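Local coordinates for uncharacterized protein (Legionella longbeachae NSW150, PDB 4JZA) that removes phosphate from phosphoinositide lipids, probably the 3-phosphate of phosphatidylinositol 3-phosphate, and may thereby alter lipid metabolism in the host cell, at residues 341-346 against 396-401; 411-416 against 485-490; 534-539 against 555-560. All coordinates share one frame; numbering follows the deposited sequence.

Interaction 1 (341-346 against 396-401)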
# COMPACT_ATOMS: atom_id res chain seq x y z
N ARG A 341 -2.84 -2.48 3.19
CA ARG A 341 -1.55 -2.53 2.46
C ARG A 341 -0.42 -1.97 3.30
O ARG A 341 0.73 -2.02 2.90
CB ARG A 341 -1.61 -1.67 1.23
CG ARG A 341 -2.54 -2.12 0.15
CD ARG A 341 -2.69 -0.96 -0.84
NE ARG A 341 -3.62 0.07 -0.39
CZ ARG A 341 -3.67 1.29 -0.86
NH1 ARG A 341 -2.84 1.70 -1.81
NH2 ARG A 341 -4.56 2.12 -0.36
N HIS A 342 -0.77 -1.42 4.45
CA HIS A 342 0.09 -0.57 5.19
C HIS A 342 0.68 -1.39 6.31
O HIS A 342 0.28 -1.26 7.46
CB HIS A 342 -0.70 0.62 5.73
CG HIS A 342 0.18 1.68 6.32
ND1 HIS A 342 -0.17 2.98 6.41
CD2 HIS A 342 1.40 1.60 6.86
CE1 HIS A 342 0.83 3.67 6.92
NE2 HIS A 342 1.78 2.84 7.25
N ARG A 343 1.71 -2.16 5.99
CA ARG A 343 2.28 -3.08 6.99
C ARG A 343 3.70 -2.75 7.45
O ARG A 343 4.47 -3.65 7.83
CB ARG A 343 2.16 -4.49 6.42
CG ARG A 343 0.77 -4.71 5.84
CD ARG A 343 -0.25 -4.72 6.97
NE ARG A 343 -0.23 -6.05 7.53
CZ ARG A 343 0.25 -6.35 8.69
NH1 ARG A 343 0.66 -5.41 9.49
NH2 ARG A 343 0.28 -7.60 9.08
N THR A 344 4.03 -1.45 7.41
CA THR A 344 5.33 -0.93 7.80
C THR A 344 5.38 -0.39 9.25
O THR A 344 6.46 -0.08 9.77
CB THR A 344 5.77 0.19 6.86
OG1 THR A 344 4.76 1.18 6.78
CG2 THR A 344 6.01 -0.34 5.50
N LEU A 345 4.22 -0.30 9.91
CA LEU A 345 4.16 0.16 11.29
C LEU A 345 3.63 -0.99 12.14
O LEU A 345 2.80 -1.79 11.70
CB LEU A 345 3.25 1.36 11.39
CG LEU A 345 3.56 2.57 10.49
CD1 LEU A 345 2.44 3.60 10.59
CD2 LEU A 345 4.85 3.24 10.90
N PRO A 346 4.12 -1.10 13.38
CA PRO A 346 3.86 -2.29 14.17
C PRO A 346 2.56 -2.24 14.94
O PRO A 346 2.55 -2.35 16.14
CB PRO A 346 5.08 -2.34 15.10
CG PRO A 346 5.44 -0.92 15.30
CD PRO A 346 5.07 -0.19 14.04
N ASP A 396 4.66 -9.77 17.47
CA ASP A 396 4.30 -9.79 18.90
C ASP A 396 3.24 -8.75 19.20
O ASP A 396 2.20 -9.03 19.80
CB ASP A 396 5.50 -9.47 19.84
CG ASP A 396 6.59 -10.57 19.90
OD1 ASP A 396 6.31 -11.78 19.71
OD2 ASP A 396 7.74 -10.17 20.17
N SER A 397 3.56 -7.51 18.84
CA SER A 397 2.72 -6.40 19.17
C SER A 397 1.37 -6.59 18.55
O SER A 397 0.36 -6.27 19.18
CB SER A 397 3.33 -5.05 18.74
OG SER A 397 4.32 -4.55 19.67
N ASN A 398 1.33 -7.14 17.33
CA ASN A 398 0.04 -7.37 16.62
C ASN A 398 -0.74 -8.54 17.21
O ASN A 398 -1.96 -8.48 17.41
CB ASN A 398 0.26 -7.58 15.11
CG ASN A 398 0.55 -6.29 14.37
OD1 ASN A 398 0.25 -5.19 14.85
ND2 ASN A 398 1.16 -6.41 13.21
N LEU A 399 -0.04 -9.62 17.52
CA LEU A 399 -0.70 -10.71 18.21
C LEU A 399 -1.35 -10.24 19.53
O LEU A 399 -2.49 -10.56 19.78
CB LEU A 399 0.28 -11.84 18.47
CG LEU A 399 -0.25 -13.02 19.24
CD1 LEU A 399 -1.48 -13.61 18.52
CD2 LEU A 399 0.89 -14.04 19.38
N ALA A 400 -0.62 -9.48 20.36
CA ALA A 400 -1.18 -8.95 21.62
C ALA A 400 -2.38 -8.08 21.35
O ALA A 400 -3.34 -8.10 22.10
CB ALA A 400 -0.13 -8.14 22.40
N LYS A 401 -2.36 -7.28 20.30
CA LYS A 401 -3.44 -6.32 20.15
C LYS A 401 -4.73 -7.05 19.73
O LYS A 401 -5.84 -6.70 20.09
CB LYS A 401 -3.04 -5.30 19.14
CG LYS A 401 -4.06 -4.23 19.00
CD LYS A 401 -4.36 -3.55 20.31
CE LYS A 401 -5.18 -2.31 20.03
NZ LYS A 401 -5.55 -1.59 21.29
O HOH W 1 2.59 -4.76 11.22

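Interaction 2 (411-416 against 485-490)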
# COMPACT_ATOMS: atom_id res chain seq x y z
N LEU A 411 -10.77 -19.85 25.90
CA LEU A 411 -10.25 -20.34 24.64
C LEU A 411 -10.17 -19.26 23.60
O LEU A 411 -11.00 -18.32 23.58
CB LEU A 411 -11.16 -21.40 24.07
CG LEU A 411 -10.82 -22.84 24.32
CD1 LEU A 411 -11.63 -23.62 23.28
CD2 LEU A 411 -9.32 -23.10 24.18
N ALA A 412 -9.19 -19.40 22.72
CA ALA A 412 -8.91 -18.37 21.74
C ALA A 412 -8.36 -19.00 20.52
O ALA A 412 -7.40 -19.77 20.60
CB ALA A 412 -7.90 -17.40 22.28
N ILE A 413 -8.92 -18.64 19.37
CA ILE A 413 -8.42 -19.19 18.11
C ILE A 413 -7.73 -18.13 17.29
O ILE A 413 -8.14 -16.96 17.29
CB ILE A 413 -9.54 -19.85 17.31
CG1 ILE A 413 -8.94 -20.63 16.15
CG2 ILE A 413 -10.57 -18.83 16.84
CD1 ILE A 413 -9.89 -21.68 15.63
N LEU A 414 -6.64 -18.53 16.64
CA LEU A 414 -5.99 -17.74 15.58
C LEU A 414 -6.13 -18.48 14.26
O LEU A 414 -5.33 -19.35 13.92
CB LEU A 414 -4.51 -17.54 15.88
CG LEU A 414 -3.73 -16.41 15.22
CD1 LEU A 414 -2.28 -16.36 15.69
CD2 LEU A 414 -3.80 -16.55 13.72
N GLN A 415 -7.20 -18.17 13.54
CA GLN A 415 -7.51 -18.88 12.33
C GLN A 415 -7.00 -18.13 11.12
O GLN A 415 -7.46 -17.05 10.82
CB GLN A 415 -9.02 -19.07 12.21
CG GLN A 415 -9.44 -20.12 11.21
CD GLN A 415 -10.91 -20.06 10.91
OE1 GLN A 415 -11.43 -19.02 10.51
NE2 GLN A 415 -11.60 -21.17 11.09
N THR A 416 -6.03 -18.71 10.43
CA THR A 416 -5.44 -18.05 9.28
C THR A 416 -5.82 -18.75 7.99
O THR A 416 -5.80 -19.97 7.90
CB THR A 416 -3.91 -17.99 9.38
OG1 THR A 416 -3.37 -19.31 9.32
CG2 THR A 416 -3.49 -17.34 10.66
N GLN A 485 -6.80 -31.92 14.96
CA GLN A 485 -6.83 -32.81 16.11
C GLN A 485 -6.79 -32.04 17.42
O GLN A 485 -7.61 -32.33 18.29
CB GLN A 485 -5.72 -33.89 16.09
CG GLN A 485 -5.60 -34.72 14.80
CD GLN A 485 -6.94 -35.25 14.27
OE1 GLN A 485 -7.87 -35.50 15.03
NE2 GLN A 485 -7.01 -35.45 12.96
N SER A 486 -5.88 -31.08 17.59
CA SER A 486 -5.82 -30.40 18.89
C SER A 486 -7.13 -29.70 19.09
O SER A 486 -7.60 -29.64 20.24
CB SER A 486 -4.73 -29.34 19.06
OG SER A 486 -3.69 -29.47 18.14
N LEU A 487 -7.71 -29.15 18.01
CA LEU A 487 -8.96 -28.46 18.18
C LEU A 487 -10.07 -29.45 18.61
O LEU A 487 -10.77 -29.17 19.59
CB LEU A 487 -9.36 -27.66 16.95
CG LEU A 487 -10.32 -26.49 17.22
CD1 LEU A 487 -10.76 -25.81 15.95
CD2 LEU A 487 -11.59 -26.90 17.91
N LEU A 488 -10.22 -30.59 17.93
CA LEU A 488 -11.17 -31.63 18.38
C LEU A 488 -10.93 -32.11 19.82
O LEU A 488 -11.84 -32.21 20.64
CB LEU A 488 -11.14 -32.85 17.47
CG LEU A 488 -12.10 -32.73 16.31
CD1 LEU A 488 -11.78 -33.77 15.25
CD2 LEU A 488 -13.53 -32.87 16.79
N VAL A 489 -9.68 -32.40 20.14
CA VAL A 489 -9.36 -32.84 21.46
C VAL A 489 -9.75 -31.76 22.47
O VAL A 489 -10.47 -32.05 23.42
CB VAL A 489 -7.89 -33.26 21.54
CG1 VAL A 489 -7.45 -33.38 23.01
CG2 VAL A 489 -7.71 -34.57 20.77
N THR A 490 -9.30 -30.53 22.27
CA THR A 490 -9.61 -29.43 23.19
C THR A 490 -11.11 -29.17 23.31
O THR A 490 -11.64 -28.88 24.41
CB THR A 490 -8.94 -28.11 22.77
OG1 THR A 490 -7.56 -28.33 22.48
CG2 THR A 490 -9.03 -27.08 23.85

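Interaction 3 (534-539 against 555-560)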
# COMPACT_ATOMS: atom_id res chain seq x y z
N LEU A 534 -16.89 -24.04 10.78
CA LEU A 534 -17.20 -24.91 11.94
C LEU A 534 -16.26 -24.60 13.11
O LEU A 534 -16.72 -24.39 14.21
CB LEU A 534 -17.19 -26.41 11.57
CG LEU A 534 -18.37 -26.81 10.68
CD1 LEU A 534 -18.13 -28.18 10.09
CD2 LEU A 534 -19.71 -26.79 11.40
N GLU A 535 -14.96 -24.46 12.85
CA GLU A 535 -14.02 -24.00 13.83
C GLU A 535 -14.51 -22.73 14.51
O GLU A 535 -14.40 -22.63 15.72
CB GLU A 535 -12.68 -23.72 13.21
CG GLU A 535 -11.99 -24.97 12.73
CD GLU A 535 -10.69 -24.72 11.96
OE1 GLU A 535 -10.21 -23.55 11.82
OE2 GLU A 535 -10.14 -25.74 11.50
N GLN A 536 -15.05 -21.78 13.74
CA GLN A 536 -15.49 -20.52 14.35
C GLN A 536 -16.73 -20.77 15.14
O GLN A 536 -16.94 -20.15 16.17
CB GLN A 536 -15.81 -19.43 13.33
CG GLN A 536 -14.64 -18.97 12.52
CD GLN A 536 -13.78 -18.00 13.23
OE1 GLN A 536 -14.13 -17.55 14.32
NE2 GLN A 536 -12.63 -17.67 12.64
N LEU A 537 -17.60 -21.62 14.63
CA LEU A 537 -18.86 -21.88 15.32
C LEU A 537 -18.59 -22.64 16.61
O LEU A 537 -19.22 -22.39 17.63
CB LEU A 537 -19.82 -22.64 14.42
CG LEU A 537 -20.47 -21.78 13.31
CD1 LEU A 537 -21.19 -22.72 12.37
CD2 LEU A 537 -21.43 -20.67 13.76
N ILE A 538 -17.61 -23.54 16.59
CA ILE A 538 -17.20 -24.22 17.79
C ILE A 538 -16.73 -23.24 18.84
O ILE A 538 -17.25 -23.23 19.95
CB ILE A 538 -16.13 -25.28 17.48
CG1 ILE A 538 -16.80 -26.46 16.75
CG2 ILE A 538 -15.48 -25.83 18.74
CD1 ILE A 538 -15.83 -27.30 15.92
N ILE A 539 -15.75 -22.41 18.50
CA ILE A 539 -15.27 -21.39 19.43
C ILE A 539 -16.40 -20.52 19.92
O ILE A 539 -16.51 -20.25 21.13
CB ILE A 539 -14.16 -20.52 18.78
CG1 ILE A 539 -12.92 -21.37 18.49
CG2 ILE A 539 -13.72 -19.39 19.70
CD1 ILE A 539 -12.33 -22.12 19.66
N ASP A 555 -10.09 -10.56 1.97
CA ASP A 555 -10.46 -11.46 0.89
C ASP A 555 -10.98 -12.82 1.31
O ASP A 555 -12.17 -13.03 1.37
CB ASP A 555 -9.32 -11.55 -0.12
CG ASP A 555 -9.00 -10.22 -0.73
OD1 ASP A 555 -9.93 -9.54 -1.19
OD2 ASP A 555 -7.83 -9.82 -0.75
N ARG A 556 -10.09 -13.74 1.63
CA ARG A 556 -10.51 -15.05 2.07
C ARG A 556 -11.30 -14.91 3.36
O ARG A 556 -12.27 -15.60 3.58
CB ARG A 556 -9.33 -15.99 2.22
CG ARG A 556 -8.94 -16.65 0.92
CD ARG A 556 -7.91 -17.74 1.12
NE ARG A 556 -8.50 -18.92 1.72
CZ ARG A 556 -7.81 -20.00 2.06
NH1 ARG A 556 -6.51 -20.04 1.86
NH2 ARG A 556 -8.42 -21.03 2.60
N LYS A 557 -10.85 -14.00 4.20
CA LYS A 557 -11.49 -13.72 5.46
C LYS A 557 -12.91 -13.20 5.27
O LYS A 557 -13.80 -13.53 6.03
CB LYS A 557 -10.67 -12.71 6.25
CG LYS A 557 -11.18 -12.46 7.65
CD LYS A 557 -11.18 -13.73 8.46
CE LYS A 557 -11.85 -13.51 9.80
NZ LYS A 557 -12.07 -14.80 10.50
N ALA A 558 -13.10 -12.36 4.27
CA ALA A 558 -14.42 -11.85 3.96
C ALA A 558 -15.34 -12.98 3.55
O ALA A 558 -16.50 -13.00 3.88
CB ALA A 558 -14.35 -10.81 2.86
N ILE A 559 -14.80 -13.92 2.79
CA ILE A 559 -15.56 -15.09 2.37
C ILE A 559 -15.98 -15.98 3.54
O ILE A 559 -17.08 -16.50 3.55
CB ILE A 559 -14.81 -15.86 1.26
CG1 ILE A 559 -14.88 -15.08 -0.04
CG2 ILE A 559 -15.41 -17.24 1.04
CD1 ILE A 559 -13.77 -15.42 -1.00
N GLU A 560 -15.09 -16.16 4.50
CA GLU A 560 -15.41 -16.94 5.68
C GLU A 560 -16.54 -16.30 6.47
O GLU A 560 -17.43 -16.97 6.95
CB GLU A 560 -14.20 -17.07 6.59
CG GLU A 560 -14.47 -17.84 7.87
CD GLU A 560 -14.79 -16.95 9.06
OE1 GLU A 560 -14.07 -15.97 9.29
OE2 GLU A 560 -15.76 -17.23 9.78

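Interaction 1 (341-346 against 396-401)
A single ordered water joins Arg343 and Asn398, whose side chains do not bond each other directly. It accepts a hydrogen bond from Asn398 ND2 at 3.0 Å. It gives one to the backbone oxygen Leu345 O, also at 3.0 Å. A third, weak bond comes from Arg343 NH1 at 2.7 Å. The water thus ties the loop 341-346 to the helix 396-401 in a buried place. The two flat groups do not stack. Asn398 ND2 lies at the edge of the guanidinium, near its plane, 3.9 Å from Arg343 NH1. The amide and guanidinium planes are turned 51° from each other. Arg343 has chi2 of -68° and chi3 of -82°, and these two bends fold its end back toward the water and the helix. Asn398 also has a polar partner at Ile378, outside both segments.

The other half of the contact runs along Pro346. Asn398 OD1 rests 3.7 Å from Pro346 C without a hydrogen bond across the segments. Ser397 touches with its carbon: Ser397 CB is 3.8 Å from Pro346 O. The hydroxyl of Ser397 is engaged with Arg393 NE on its own helix, and Pro346 O has a hydrogen bond with Tyr171 OH. The proline side chain also meets Arg393, His394 and Trp309. The loop leads into strand 352-359 of the central mixed sheet. Helix 388-402 links the parallel strands 365-374 and 412-416, which have strand 545-549 between them. The water and Pro346 join the loop to the helix of this beta-alpha-beta crossover.

Interaction 2 (411-416 against 485-490)
Leu411 and Thr490 meet through methyl groups, with Leu411 CD2 4.0 Å from Thr490 CG2. The two side chains lie alongside and run in opposite directions. A second pair lies two residues on: Ile413 CD1 touches Leu487 CD1 at 4.2 Å. Both are branch ends of apolar side chains, and no hydrogen bond crosses between the segments. Leu411 and Ile413 both point to the helix, while Leu487 and Thr490 are three residues apart and sit on one flank of it. Leu487 does not start out aimed at the strand, but its extended chain brings CD1 there.

Strand 412-416 runs inside the mixed sheet, parallel to both 545-549 and 462-465. Leu411 and Ile413 make backbone bonds with His545, and Ala412 and Leu414 with Leu462. Helix 482-492 covers one face of this alpha/beta sheet near its 462-465 edge, where Thr490 touches Leu462 and Leu487 touches Asn464.

Thr490 is positioned by its own helix. Its OG1 bonds back to Ser486 O at 2.6 Å, with a chi1 of -49° that leaves CG2 facing Leu411. Ser486 O takes a second bond, from Thr490 N at 2.8 Å. The two donors reach it from opposite faces of the carbonyl plane, and the hydroxyl stands 35° out of that plane. Leu462 also touches Leu411, and Asn464 touches Ile413. Helix 524-542 comes in beside them, with Ile539 on Leu411 and Ile413 and with Ile538 on Leu487. On another flank of the helix, Leu488 packs on Tyr508 and Gln509 of helix 501-513.

Interaction 3 (534-539 against 555-560)
This is a buried, polar contact between two helices, 524-542 and 556-574, that are joined through strand 545-549. One side chain of the first, Gln536, meets a lysine and a glutamate of the second. Lys557 and Glu560 are paired within their own helix: Lys557 NZ forms a salt bridge with Glu560 OE1 at 2.6 Å, approaching nearly along the C-O axis. Both side chains leave with CG opposite the backbone N and then bend at chi2, and this brings their ends together in the salt bridge.

Gln536 crosses Glu560 at about a right angle, yet its amide plane is only 15° from the carboxylate plane. The nearest approach is through carbon, Gln536 CG to Glu560 OE2 at 3.4 Å. Gln536 NE2 lies 3.6 Å from Lys557 NZ, with no hydrogen bond between these two nitrogens. The amide is fixed by others: its oxygen bonds Ser546 OG and its nitrogen bonds Gln415 OE1. Glu560 OE2 has Thr564 OG1 as a further partner. The carboxylate therefore has a polar partner on each oxygen.

Helix 556-574 opens with Arg556, which touches Cys550. Their spacing matches the CX5R signature of cysteine-dependent phosphatases, in which a strand leads into the phosphate-binding P-loop and then a helix. The contact thus packs the first turn of the helix after what is probably the active-site P-loop.

The three contacts come one after another along the chain without overlap. All belong to the region built round the mixed sheet. Interactions 2 and 3 are neighbours, with centres about 13 Å apart. Gln415 makes probable hydrogen bonds to both Glu535 and Gln536, and Ile413 packs on Ile539. Interaction 1 lies about 23 Å from interaction 2 and about 21 Å from interaction 3, measured between centres. It touches interaction 2 where Leu399 meets Leu414, and it does not touch interaction 3. Strand 412-416 thus has helix 388-402 against Leu414 and helices 482-492 and 524-542 against Ile413. Only interaction 3 lies on the helix that starts at the probable P-loop; the other two join helices and a loop to the same sheet.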